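Local coordinates for membrane lipoprotein TpN32 (Treponema pallidum, PDB 1XS5) that binds L-methionine in the cleft between its two lobes and probably serves its uptake as an NlpA-family periplasmic-type binding lipoprotein, at residues R211-A214 / V215-A218. Residues are numbered along the deposited sequence; the frame is centred on the assembly and turned at random.
Sequences RVQA and VLRA
Arg217 folds back along its own helix and lays its guanidinium over the backbone of Gln213 and Ala214, one turn earlier, a worked example of how a long side chain can pack against the turn that precedes it. Its CB starts 3.6 Å from Gln213 O, and CG comes closer to the same oxygen, at 3.3 Å. The chain runs extended through chi2 and then bends at chi3 (-58°), which swings the head back toward the preceding turn. There CZ lies over Ala214 CA, NH1 approaches the carbonyl group of Gln213 and also its CB, and Arg217 NH2 rests 3.5 Å from Ala214 CA, with the methyl of Ala214 just beyond. Gln213 O and Ala214 CA thus lie under one face of the guanidinium, both offset toward its rim. The hydrogen bond that Gln213 O accepts comes from the backbone, from Arg217 N at 3.0 Å.

On the neighbouring flank Gln213 and Leu216 run side by side, and Leu216 CD2 touches Gln213 OE1 at 3.7 Å, while the amide's NE2 is bonded to Glu207 O. Val215 turns CG2 back beside its own N, bringing that methyl to 3.3 Å from Arg211 O. Four i to i+4 bonds, from the backbone N of Val215, Leu216, Arg217 and Ala218 to the O of Arg211, Val212, Gln213 and Ala214, hold the two turns together.

Val212, Val215 and Leu216 pack on strand 198-203, and the small Ala214 and Ala218 meet helix 14-26. The arrangement is that of an amphipathic alpha-helix laid against the mixed sheet of one lobe in a periplasmic-binding-protein fold.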
loop_
_atom_site.group_PDB
_atom_site.type_symbol
_atom_site.label_atom_id
_atom_site.label_comp_id
_atom_site.label_asym_id
_atom_site.label_seq_id
_atom_site.Cartn_x
_atom_site.Cartn_y
_atom_site.Cartn_z
ATOM N N ARG A 211 20.206 13.593 -3.424
ATOM C CA ARG A 211 19.885 12.952 -2.146
ATOM C C ARG A 211 18.745 11.945 -2.365
ATOM O O ARG A 211 18.728 10.860 -1.778
ATOM C CB ARG A 211 19.430 13.994 -1.105
ATOM C CG ARG A 211 20.554 14.810 -0.436
ATOM C CD ARG A 211 20.860 16.071 -1.193
ATOM N NE ARG A 211 19.664 16.836 -1.522
ATOM C CZ ARG A 211 19.195 17.850 -0.810
ATOM N NH1 ARG A 211 19.821 18.240 0.288
ATOM N NH2 ARG A 211 18.093 18.474 -1.196
ATOM N N VAL A 212 17.787 12.343 -3.194
ATOM C CA VAL A 212 16.634 11.489 -3.517
ATOM C C VAL A 212 17.197 10.245 -4.201
ATOM O O VAL A 212 16.894 9.115 -3.804
ATOM C CB VAL A 212 15.665 12.233 -4.459
ATOM C CG1 VAL A 212 14.571 11.307 -4.994
ATOM C CG2 VAL A 212 15.039 13.403 -3.709
ATOM N N GLN A 213 18.042 10.440 -5.216
ATOM C CA GLN A 213 18.611 9.274 -5.895
ATOM C C GLN A 213 19.364 8.360 -4.931
ATOM O O GLN A 213 19.327 7.150 -5.102
ATOM C CB GLN A 213 19.521 9.683 -7.077
ATOM C CG GLN A 213 18.730 10.213 -8.246
ATOM C CD GLN A 213 17.785 9.162 -8.798
ATOM O OE1 GLN A 213 18.189 8.002 -8.972
ATOM N NE2 GLN A 213 16.518 9.559 -9.085
ATOM N N ALA A 214 20.033 8.901 -3.911
ATOM C CA ALA A 214 20.762 8.034 -2.962
ATOM C C ALA A 214 19.835 7.222 -2.068
ATOM O O ALA A 214 20.129 6.077 -1.634
ATOM C CB ALA A 214 21.725 8.878 -2.075
ATOM N N VAL A 215 18.715 7.837 -1.725
ATOM C CA VAL A 215 17.767 7.144 -0.877
ATOM C C VAL A 215 17.186 6.019 -1.713
ATOM O O VAL A 215 17.083 4.899 -1.240
ATOM C CB VAL A 215 16.686 8.110 -0.384
ATOM C CG1 VAL A 215 15.517 7.335 0.293
ATOM C CG2 VAL A 215 17.352 9.060 0.636
ATOM N N LEU A 216 16.873 6.325 -2.964
ATOM C CA LEU A 216 16.306 5.313 -3.870
ATOM C C LEU A 216 17.248 4.129 -4.035
ATOM O O LEU A 216 16.822 2.976 -3.970
ATOM C CB LEU A 216 16.039 5.915 -5.245
ATOM C CG LEU A 216 15.615 4.937 -6.354
ATOM C CD1 LEU A 216 14.230 4.360 -6.049
ATOM C CD2 LEU A 216 15.639 5.681 -7.728
ATOM N N ARG A 217 18.541 4.417 -4.233
ATOM C CA ARG A 217 19.517 3.354 -4.444
ATOM C C ARG A 217 19.595 2.493 -3.223
ATOM O O ARG A 217 19.733 1.280 -3.310
ATOM C CB ARG A 217 20.916 3.923 -4.771
ATOM C CG ARG A 217 21.051 4.522 -6.171
ATOM C CD ARG A 217 22.534 4.733 -6.540
ATOM N NE ARG A 217 23.208 5.616 -5.579
ATOM C CZ ARG A 217 23.166 6.946 -5.635
ATOM N NH1 ARG A 217 22.494 7.552 -6.609
ATOM N NH2 ARG A 217 23.778 7.678 -4.712
ATOM N N ALA A 218 19.485 3.122 -2.067
ATOM C CA ALA A 218 19.553 2.387 -0.813
ATOM C C ALA A 218 18.299 1.546 -0.587
ATOM O O ALA A 218 18.353 0.421 -0.019
ATOM C CB ALA A 218 19.730 3.400 0.357
#